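Long-range contact in uncharacterized protein (PDB 3KNY), which is of unknown function but is a two-domain protein of Bacteroides thetaiotaomicron, probably made as a lipoprotein: residues E23-K37 and R47-K61. Numbering follows the deposited sequence.
Sequences EYAPLNTIPDWVSEK and RTMSSRYEINYSFLK
With CG beside the backbone N (chi1 -68°), the ring of Tyr57 is aimed at the loop, where Ala25, Ile30, Pro31 and Val34 receive it; Trp33, its CG between N and the carbonyl carbon (chi1 71°), brings its six-membered ring beside the Tyr57 backbone. Evidence for a CH-pi contact is CG2 of Val34, 4.0 Å from the Tyr57 ring centroid and over the face. Ala25 CB meets the same ring at its edge, in plane; Pro31 CD lies 3.6 Å from CD2 of Tyr57, and Ile30 CG2 lies 4.0 Å from Tyr57 CZ. The indole is sandwiched: Val34 CG2 sits over one face and Lys61 CE over the opposite one, with Tyr57 O in plane at its edge, 3.3 Å from Trp33 CH2. Val34 CG1 is 3.8 Å from Leu60 CD1. Were Tyr57 an alanine, the space between Val34, Pro31 and Ile30 would probably be left unfilled and Trp46 would lose its edge-to-face partner.

Two nearly straight backbone bonds hold the earlier part of the loop: Ala25 N to Ile55 O at 2.8 Å, and Asn28 N to Ser50 O at 2.7 Å, both with N-H...O angles of 170°. The second is given from within a type II turn, Pro26 to Thr29, and Leu27 CD2 reaches the same Ser50 O. Lys37 NZ makes only a weak bond, 3.2 Å, to Leu60 O. Glu54 turns its carboxylate to Tyr91 and the backbone of Met15. Backbone hydrogen bonds thus set the loop against Ile55 of strand 53-55 and Ser50, whereas aromatic and aliphatic packing joins the 3-10 segment 32-36 to Tyr57 and Leu60.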
ATOM      1  N   GLU A  23      -6.166   2.744   7.485  1.00 56.17           N
ATOM      2  CA  GLU A  23      -6.409   3.355   6.172  1.00 54.31           C
ATOM      3  C   GLU A  23      -6.673   2.317   5.062  1.00 49.33           C
ATOM      4  O   GLU A  23      -7.017   2.699   3.943  1.00 49.51           O
ATOM      5  CB  GLU A  23      -5.261   4.335   5.791  1.00 56.11           C
ATOM      6  CG  GLU A  23      -3.886   3.718   5.326  1.00 62.82           C
ATOM      7  CD  GLU A  23      -2.745   4.782   5.114  1.00 71.44           C
ATOM      8  OE1 GLU A  23      -2.443   5.497   6.097  1.00 69.12           O
ATOM      9  OE2 GLU A  23      -2.143   4.895   3.991  1.00 67.49           O
ATOM     10  N   TYR A  24      -6.537   1.028   5.388  1.00 43.58           N
ATOM     11  CA  TYR A  24      -6.692  -0.079   4.442  1.00 43.11           C
ATOM     12  C   TYR A  24      -7.853  -1.039   4.788  1.00 42.25           C
ATOM     13  O   TYR A  24      -8.059  -1.396   5.949  1.00 42.58           O
ATOM     14  CB  TYR A  24      -5.376  -0.895   4.382  1.00 44.81           C
ATOM     15  CG  TYR A  24      -4.192  -0.108   3.837  1.00 46.55           C
ATOM     16  CD1 TYR A  24      -3.930  -0.049   2.465  1.00 43.49           C
ATOM     17  CD2 TYR A  24      -3.342   0.578   4.685  1.00 55.96           C
ATOM     18  CE1 TYR A  24      -2.869   0.689   1.964  1.00 43.05           C
ATOM     19  CE2 TYR A  24      -2.267   1.310   4.190  1.00 59.09           C
ATOM     20  CZ  TYR A  24      -2.046   1.371   2.835  1.00 51.67           C
ATOM     21  OH  TYR A  24      -0.995   2.118   2.375  1.00 55.29           O
ATOM     22  N   ALA A  25      -8.577  -1.490   3.761  1.00 40.83           N
ATOM     23  CA  ALA A  25      -9.701  -2.423   3.928  1.00 38.64           C
ATOM     24  C   ALA A  25      -9.192  -3.854   4.131  1.00 38.37           C
ATOM     25  O   ALA A  25      -8.405  -4.343   3.328  1.00 39.35           O
ATOM     26  CB  ALA A  25     -10.640  -2.368   2.702  1.00 36.29           C
ATOM     27  N   PRO A  26      -9.643  -4.532   5.200  1.00 37.26           N
ATOM     28  CA  PRO A  26      -9.303  -5.946   5.420  1.00 36.65           C
ATOM     29  C   PRO A  26      -9.736  -6.802   4.253  1.00 35.79           C
ATOM     30  O   PRO A  26     -10.727  -6.470   3.601  1.00 37.35           O
ATOM     31  CB  PRO A  26     -10.158  -6.341   6.628  1.00 37.38           C
ATOM     32  CG  PRO A  26     -10.582  -5.065   7.292  1.00 36.70           C
ATOM     33  CD  PRO A  26     -10.475  -3.967   6.279  1.00 37.56           C
ATOM     34  N   LEU A  27      -9.037  -7.907   4.017  1.00 34.71           N
ATOM     35  CA  LEU A  27      -9.380  -8.809   2.919  1.00 35.17           C
ATOM     36  C   LEU A  27     -10.868  -9.122   2.831  1.00 36.37           C
ATOM     37  O   LEU A  27     -11.588  -9.229   3.844  1.00 37.52           O
ATOM     38  CB  LEU A  27      -8.642 -10.144   3.028  1.00 34.87           C
ATOM     39  CG  LEU A  27      -7.184 -10.258   2.608  1.00 37.37           C
ATOM     40  CD1 LEU A  27      -6.900 -11.737   2.470  1.00 28.92           C
ATOM     41  CD2 LEU A  27      -6.866  -9.536   1.290  1.00 36.24           C
ATOM     42  N   ASN A  28     -11.330  -9.274   1.599  1.00 35.88           N
ATOM     43  CA  ASN A  28     -12.724  -9.601   1.344  1.00 35.07           C
ATOM     44  C   ASN A  28     -13.738  -8.638   1.996  1.00 33.88           C
ATOM     45  O   ASN A  28     -14.836  -9.037   2.336  1.00 33.93           O
ATOM     46  CB  ASN A  28     -12.973 -11.057   1.739  1.00 33.54           C
ATOM     47  CG  ASN A  28     -12.014 -12.005   1.047  1.00 36.55           C
ATOM     48  OD1 ASN A  28     -12.051 -12.162  -0.180  1.00 37.86           O
ATOM     49  ND2 ASN A  28     -11.134 -12.629   1.826  1.00 26.46           N
ATOM     50  N   THR A  29     -13.358  -7.371   2.157  1.00 33.03           N
ATOM     51  CA  THR A  29     -14.293  -6.322   2.533  1.00 32.38           C
ATOM     52  C   THR A  29     -14.048  -5.070   1.677  1.00 33.43           C
ATOM     53  O   THR A  29     -12.933  -4.840   1.183  1.00 35.97           O
ATOM     54  CB  THR A  29     -14.203  -5.933   4.032  1.00 31.80           C
ATOM     55  OG1 THR A  29     -13.151  -4.977   4.229  1.00 40.62           O
ATOM     56  CG2 THR A  29     -13.995  -7.149   4.914  1.00 22.11           C
ATOM     57  N   ILE A  30     -15.105  -4.279   1.502  1.00 32.97           N
ATOM     58  CA  ILE A  30     -15.055  -3.002   0.788  1.00 32.68           C
ATOM     59  C   ILE A  30     -15.824  -2.002   1.633  1.00 33.49           C
ATOM     60  O   ILE A  30     -16.931  -2.295   2.035  1.00 32.54           O
ATOM     61  CB  ILE A  30     -15.678  -3.101  -0.627  1.00 31.84           C
ATOM     62  CG1 ILE A  30     -15.049  -4.282  -1.381  1.00 35.15           C
ATOM     63  CG2 ILE A  30     -15.486  -1.792  -1.400  1.00 25.13           C
ATOM     64  CD1 ILE A  30     -15.439  -4.397  -2.834  1.00 40.99           C
ATOM     65  N   PRO A  31     -15.225  -0.843   1.962  1.00 36.59           N
ATOM     66  CA  PRO A  31     -15.996   0.122   2.753  1.00 38.34           C
ATOM     67  C   PRO A  31     -17.301   0.480   2.068  1.00 38.78           C
ATOM     68  O   PRO A  31     -17.314   0.646   0.847  1.00 40.31           O
ATOM     69  CB  PRO A  31     -15.074   1.360   2.836  1.00 38.70           C
ATOM     70  CG  PRO A  31     -13.824   1.020   2.097  1.00 36.05           C
ATOM     71  CD  PRO A  31     -13.804  -0.469   1.896  1.00 37.49           C
ATOM     72  N   ASP A  32     -18.379   0.593   2.837  1.00 37.52           N
ATOM     73  CA  ASP A  32     -19.667   0.839   2.242  1.00 37.85           C
ATOM     74  C   ASP A  32     -19.627   2.014   1.269  1.00 38.12           C
ATOM     75  O   ASP A  32     -20.064   1.893   0.127  1.00 38.51           O
ATOM     76  CB  ASP A  32     -20.749   1.096   3.289  1.00 37.99           C
ATOM     77  CG  ASP A  32     -22.135   1.195   2.657  1.00 40.14           C
ATOM     78  OD1 ASP A  32     -22.466   0.313   1.843  1.00 36.57           O
ATOM     79  OD2 ASP A  32     -22.884   2.157   2.935  1.00 42.26           O
ATOM     80  N   TRP A  33     -19.077   3.141   1.704  1.00 37.93           N
ATOM     81  CA  TRP A  33     -19.099   4.342   0.875  1.00 38.66           C
ATOM     82  C   TRP A  33     -18.602   4.128  -0.565  1.00 39.66           C
ATOM     83  O   TRP A  33     -19.035   4.826  -1.494  1.00 38.51           O
ATOM     84  CB  TRP A  33     -18.325   5.471   1.555  1.00 38.26           C
ATOM     85  CG  TRP A  33     -16.869   5.284   1.581  1.00 42.44           C
ATOM     86  CD1 TRP A  33     -16.137   4.716   2.570  1.00 43.07           C
ATOM     87  CD2 TRP A  33     -15.940   5.684   0.568  1.00 48.32           C
ATOM     88  NE1 TRP A  33     -14.808   4.725   2.235  1.00 40.85           N
ATOM     89  CE2 TRP A  33     -14.660   5.315   1.011  1.00 40.81           C
ATOM     90  CE3 TRP A  33     -16.069   6.315  -0.677  1.00 52.09           C
ATOM     91  CZ2 TRP A  33     -13.513   5.557   0.263  1.00 45.28           C
ATOM     92  CZ3 TRP A  33     -14.919   6.553  -1.427  1.00 53.60           C
ATOM     93  CH2 TRP A  33     -13.660   6.175  -0.951  1.00 49.95           C
ATOM     94  N   VAL A  34     -17.690   3.170  -0.744  1.00 41.44           N
ATOM     95  CA  VAL A  34     -17.111   2.893  -2.063  1.00 41.94           C
ATOM     96  C   VAL A  34     -18.170   2.530  -3.095  1.00 42.92           C
ATOM     97  O   VAL A  34     -18.134   3.023  -4.224  1.00 43.46           O
ATOM     98  CB  VAL A  34     -16.042   1.769  -2.001  1.00 41.60           C
ATOM     99  CG1 VAL A  34     -15.693   1.282  -3.391  1.00 37.81           C
ATOM    100  CG2 VAL A  34     -14.816   2.278  -1.317  1.00 39.45           C
ATOM    101  N   SER A  35     -19.131   1.703  -2.684  1.00 43.83           N
ATOM    102  CA  SER A  35     -20.170   1.198  -3.591  1.00 42.83           C
ATOM    103  C   SER A  35     -21.017   2.284  -4.228  1.00 43.12           C
ATOM    104  O   SER A  35     -21.835   1.986  -5.090  1.00 46.44           O
ATOM    105  CB  SER A  35     -21.087   0.188  -2.879  1.00 42.42           C
ATOM    106  OG  SER A  35     -21.901   0.799  -1.892  1.00 39.76           O
ATOM    107  N   GLU A  36     -20.858   3.528  -3.789  1.00 42.27           N
ATOM    108  CA  GLU A  36     -21.598   4.641  -4.371  1.00 41.58           C
ATOM    109  C   GLU A  36     -20.772   5.385  -5.385  1.00 40.31           C
ATOM    110  O   GLU A  36     -21.266   6.297  -6.038  1.00 41.46           O
ATOM    111  CB  GLU A  36     -22.052   5.608  -3.293  1.00 41.60           C
ATOM    112  CG  GLU A  36     -23.429   5.305  -2.766  1.00 46.67           C
ATOM    113  CD  GLU A  36     -23.767   6.180  -1.593  1.00 50.81           C
ATOM    114  OE1 GLU A  36     -22.887   6.365  -0.720  1.00 53.23           O
ATOM    115  OE2 GLU A  36     -24.903   6.687  -1.544  1.00 52.15           O
ATOM    116  N   LYS A  37     -19.524   4.969  -5.541  1.00 39.26           N
ATOM    117  CA  LYS A  37     -18.578   5.671  -6.381  1.00 37.43           C
ATOM    118  C   LYS A  37     -18.140   4.845  -7.587  1.00 35.38           C
ATOM    119  O   LYS A  37     -17.315   5.297  -8.374  1.00 33.43           O
ATOM    120  CB  LYS A  37     -17.372   6.022  -5.528  1.00 39.17           C
ATOM    121  CG  LYS A  37     -17.674   7.023  -4.415  1.00 41.85           C
ATOM    122  CD  LYS A  37     -17.639   8.441  -4.947  1.00 44.78           C
ATOM    123  CE  LYS A  37     -17.205   9.428  -3.883  1.00 46.96           C
ATOM    124  NZ  LYS A  37     -16.733  10.689  -4.512  1.00 48.95           N
ATOM    125  N   ARG A  47     -13.978  -6.435  -5.564  1.00 34.97           N
ATOM    126  CA  ARG A  47     -14.234  -7.623  -4.752  1.00 34.74           C
ATOM    127  C   ARG A  47     -13.150  -8.684  -4.997  1.00 32.67           C
ATOM    128  O   ARG A  47     -12.625  -9.246  -4.038  1.00 31.29           O
ATOM    129  CB  ARG A  47     -15.621  -8.232  -5.011  1.00 35.35           C
ATOM    130  CG  ARG A  47     -15.916  -9.448  -4.092  1.00 40.27           C
ATOM    131  CD  ARG A  47     -16.994 -10.366  -4.632  1.00 45.34           C
ATOM    132  NE  ARG A  47     -18.148  -9.591  -5.050  1.00 51.35           N
ATOM    133  CZ  ARG A  47     -19.007  -9.012  -4.218  1.00 56.34           C
ATOM    134  NH1 ARG A  47     -18.858  -9.122  -2.895  1.00 58.89           N
ATOM    135  NH2 ARG A  47     -20.023  -8.312  -4.713  1.00 57.38           N
ATOM    136  N   THR A  48     -12.836  -8.965  -6.265  1.00 32.10           N
ATOM    137  CA  THR A  48     -11.786  -9.948  -6.606  1.00 33.84           C
ATOM    138  C   THR A  48     -10.426  -9.539  -6.011  1.00 34.74           C
ATOM    139  O   THR A  48      -9.682 -10.338  -5.441  1.00 34.29           O
ATOM    140  CB  THR A  48     -11.614 -10.084  -8.142  1.00 33.17           C
ATOM    141  OG1 THR A  48     -12.777 -10.693  -8.700  1.00 29.94           O
ATOM    142  CG2 THR A  48     -10.351 -10.917  -8.502  1.00 29.22           C
HETATM  143  N   MSE A  49     -10.153  -8.255  -6.166  1.00 35.47           N
HETATM  144  CA  MSE A  49      -8.916  -7.627  -5.774  1.00 34.12           C
HETATM  145  C   MSE A  49      -8.779  -7.688  -4.253  1.00 33.67           C
HETATM  146  O   MSE A  49      -7.698  -7.948  -3.734  1.00 33.09           O
HETATM  147  CB  MSE A  49      -8.963  -6.178  -6.283  1.00 32.90           C
HETATM  148  CG  MSE A  49      -7.661  -5.615  -6.676  1.00 35.89           C
HETATM  149 SE   MSE A  49      -6.807  -6.359  -8.265  0.75 20.63          SE
HETATM  150  CE  MSE A  49      -5.217  -5.320  -7.813  1.00 29.69           C
ATOM    151  N   SER A  50      -9.894  -7.508  -3.540  1.00 32.49           N
ATOM    152  CA  SER A  50      -9.873  -7.496  -2.070  1.00 30.94           C
ATOM    153  C   SER A  50      -9.625  -8.884  -1.486  1.00 29.85           C
ATOM    154  O   SER A  50      -9.467  -9.027  -0.277  1.00 27.78           O
ATOM    155  CB  SER A  50     -11.181  -6.925  -1.490  1.00 30.83           C
ATOM    156  OG  SER A  50     -12.208  -7.911  -1.479  1.00 27.28           O
ATOM    157  N   SER A  51      -9.612  -9.908  -2.336  1.00 30.43           N
ATOM    158  CA  SER A  51      -9.323 -11.262  -1.873  1.00 31.54           C
ATOM    159  C   SER A  51      -7.819 -11.493  -1.757  1.00 33.69           C
ATOM    160  O   SER A  51      -7.398 -12.531  -1.259  1.00 35.36           O
ATOM    161  CB  SER A  51      -9.892 -12.282  -2.839  1.00 29.51           C
ATOM    162  OG  SER A  51      -9.104 -12.356  -4.009  1.00 26.51           O
ATOM    163  N   ARG A  52      -7.019 -10.555  -2.270  1.00 34.89           N
ATOM    164  CA  ARG A  52      -5.544 -10.679  -2.246  1.00 35.36           C
ATOM    165  C   ARG A  52      -4.820  -9.461  -1.710  1.00 34.26           C
ATOM    166  O   ARG A  52      -3.658  -9.581  -1.325  1.00 35.79           O
ATOM    167  CB  ARG A  52      -5.002 -10.928  -3.653  1.00 35.72           C
ATOM    168  CG  ARG A  52      -5.509 -12.181  -4.293  1.00 38.20           C
ATOM    169  CD  ARG A  52      -4.866 -13.396  -3.682  1.00 42.02           C
ATOM    170  NE  ARG A  52      -5.305 -14.570  -4.408  1.00 42.16           N
ATOM    171  CZ  ARG A  52      -6.463 -15.180  -4.205  1.00 42.21           C
ATOM    172  NH1 ARG A  52      -7.292 -14.748  -3.258  1.00 33.99           N
ATOM    173  NH2 ARG A  52      -6.785 -16.236  -4.953  1.00 46.57           N
ATOM    174  N   TYR A  53      -5.481  -8.305  -1.714  1.00 32.72           N
ATOM    175  CA  TYR A  53      -4.858  -7.045  -1.322  1.00 32.98           C
ATOM    176  C   TYR A  53      -5.715  -6.355  -0.277  1.00 33.30           C
ATOM    177  O   TYR A  53      -6.951  -6.441  -0.319  1.00 38.24           O
ATOM    178  CB  TYR A  53      -4.739  -6.094  -2.518  1.00 31.67           C
ATOM    179  CG  TYR A  53      -3.859  -6.564  -3.638  1.00 33.64           C
ATOM    180  CD1 TYR A  53      -4.356  -7.385  -4.654  1.00 32.36           C
ATOM    181  CD2 TYR A  53      -2.517  -6.166  -3.700  1.00 38.40           C
ATOM    182  CE1 TYR A  53      -3.526  -7.813  -5.702  1.00 39.57           C
ATOM    183  CE2 TYR A  53      -1.682  -6.588  -4.733  1.00 33.10           C
ATOM    184  CZ  TYR A  53      -2.185  -7.405  -5.729  1.00 36.56           C
ATOM    185  OH  TYR A  53      -1.345  -7.804  -6.736  1.00 34.30           O
ATOM    186  N   GLU A  54      -5.067  -5.669   0.650  1.00 29.93           N
ATOM    187  CA  GLU A  54      -5.778  -4.863   1.601  1.00 30.29           C
ATOM    188  C   GLU A  54      -5.649  -3.468   1.058  1.00 31.41           C
ATOM    189  O   GLU A  54      -4.554  -2.921   1.019  1.00 32.82           O
ATOM    190  CB  GLU A  54      -5.217  -5.043   2.997  1.00 30.04           C
ATOM    191  CG  GLU A  54      -5.609  -6.420   3.554  1.00 33.42           C
ATOM    192  CD  GLU A  54      -4.900  -6.796   4.839  1.00 39.59           C
ATOM    193  OE1 GLU A  54      -3.683  -6.467   4.978  1.00 48.39           O
ATOM    194  OE2 GLU A  54      -5.563  -7.446   5.689  1.00 33.53           O
ATOM    195  N   ILE A  55      -6.786  -2.917   0.626  1.00 31.23           N
ATOM    196  CA  ILE A  55      -6.837  -1.768  -0.274  1.00 30.34           C
ATOM    197  C   ILE A  55      -7.224  -0.452   0.416  1.00 31.97           C
ATOM    198  O   ILE A  55      -8.133  -0.392   1.228  1.00 34.22           O
ATOM    199  CB  ILE A  55      -7.838  -2.061  -1.430  1.00 28.54           C
ATOM    200  CG1 ILE A  55      -7.483  -3.384  -2.127  1.00 28.39           C
ATOM    201  CG2 ILE A  55      -7.853  -0.937  -2.441  1.00 30.32           C
ATOM    202  CD1 ILE A  55      -8.471  -3.860  -3.227  1.00 22.26           C
ATOM    203  N   ASN A  56      -6.507   0.605   0.084  1.00 33.07           N
ATOM    204  CA  ASN A  56      -6.861   1.941   0.525  1.00 33.31           C
ATOM    205  C   ASN A  56      -7.629   2.594  -0.618  1.00 33.31           C
ATOM    206  O   ASN A  56      -7.081   2.784  -1.696  1.00 32.57           O
ATOM    207  CB  ASN A  56      -5.623   2.765   0.879  1.00 31.62           C
ATOM    208  CG  ASN A  56      -5.968   4.188   1.241  1.00 35.13           C
ATOM    209  OD1 ASN A  56      -6.940   4.729   0.745  1.00 41.80           O
ATOM    210  ND2 ASN A  56      -5.175   4.804   2.101  1.00 33.18           N
ATOM    211  N   TYR A  57      -8.890   2.949  -0.355  1.00 36.55           N
ATOM    212  CA  TYR A  57      -9.792   3.530  -1.364  1.00 36.36           C
ATOM    213  C   TYR A  57      -9.775   5.065  -1.389  1.00 39.07           C
ATOM    214  O   TYR A  57     -10.559   5.665  -2.111  1.00 42.36           O
ATOM    215  CB  TYR A  57     -11.225   2.985  -1.180  1.00 33.74           C
ATOM    216  CG  TYR A  57     -11.353   1.501  -1.519  1.00 29.97           C
ATOM    217  CD1 TYR A  57     -11.462   1.067  -2.847  1.00 25.17           C
ATOM    218  CD2 TYR A  57     -11.345   0.531  -0.516  1.00 30.99           C
ATOM    219  CE1 TYR A  57     -11.565  -0.312  -3.172  1.00 25.20           C
ATOM    220  CE2 TYR A  57     -11.436  -0.848  -0.828  1.00 33.17           C
ATOM    221  CZ  TYR A  57     -11.551  -1.256  -2.159  1.00 31.49           C
ATOM    222  OH  TYR A  57     -11.638  -2.608  -2.448  1.00 38.81           O
ATOM    223  N   SER A  58      -8.856   5.697  -0.655  1.00 40.47           N
ATOM    224  CA  SER A  58      -8.786   7.167  -0.573  1.00 41.50           C
ATOM    225  C   SER A  58      -8.862   7.877  -1.931  1.00 40.79           C
ATOM    226  O   SER A  58      -9.305   9.015  -2.005  1.00 41.45           O
ATOM    227  CB  SER A  58      -7.495   7.629   0.116  1.00 41.32           C
ATOM    228  OG  SER A  58      -6.396   7.560  -0.799  1.00 46.01           O
ATOM    229  N   PHE A  59      -8.413   7.224  -2.991  1.00 40.09           N
ATOM    230  CA  PHE A  59      -8.410   7.852  -4.304  1.00 42.25           C
ATOM    231  C   PHE A  59      -9.778   8.120  -4.923  1.00 45.34           C
ATOM    232  O   PHE A  59      -9.892   8.918  -5.853  1.00 47.15           O
ATOM    233  CB  PHE A  59      -7.624   7.000  -5.273  1.00 42.46           C
ATOM    234  CG  PHE A  59      -8.371   5.807  -5.779  1.00 43.12           C
ATOM    235  CD1 PHE A  59      -8.522   4.671  -4.984  1.00 44.13           C
ATOM    236  CD2 PHE A  59      -8.899   5.804  -7.071  1.00 41.52           C
ATOM    237  CE1 PHE A  59      -9.193   3.553  -5.463  1.00 39.37           C
ATOM    238  CE2 PHE A  59      -9.564   4.693  -7.556  1.00 40.65           C
ATOM    239  CZ  PHE A  59      -9.710   3.560  -6.748  1.00 39.60           C
ATOM    240  N   LEU A  60     -10.809   7.424  -4.452  1.00 47.63           N
ATOM    241  CA  LEU A  60     -12.173   7.658  -4.941  1.00 47.04           C
ATOM    242  C   LEU A  60     -12.752   8.907  -4.298  1.00 47.78           C
ATOM    243  O   LEU A  60     -13.835   9.339  -4.666  1.00 49.19           O
ATOM    244  CB  LEU A  60     -13.082   6.446  -4.676  1.00 46.31           C
ATOM    245  CG  LEU A  60     -12.812   5.191  -5.521  1.00 42.60           C
ATOM    246  CD1 LEU A  60     -13.568   3.999  -4.971  1.00 36.82           C
ATOM    247  CD2 LEU A  60     -13.168   5.417  -6.977  1.00 38.56           C
ATOM    248  N   LYS A  61     -12.032   9.504  -3.354  1.00 48.96           N
ATOM    249  CA  LYS A  61     -12.489  10.727  -2.732  1.00 51.88           C
ATOM    250  C   LYS A  61     -11.986  11.952  -3.506  1.00 53.44           C
ATOM    251  O   LYS A  61     -11.688  12.987  -2.920  1.00 55.71           O
ATOM    252  CB  LYS A  61     -12.053  10.774  -1.264  1.00 52.25           C
ATOM    253  CG  LYS A  61     -12.504   9.559  -0.443  1.00 58.51           C
ATOM    254  CD  LYS A  61     -12.964   9.947   0.981  1.00 63.46           C
ATOM    255  CE  LYS A  61     -12.621   8.867   2.025  1.00 65.56           C
ATOM    256  NZ  LYS A  61     -11.125   8.659   2.222  1.00 58.25           N
TER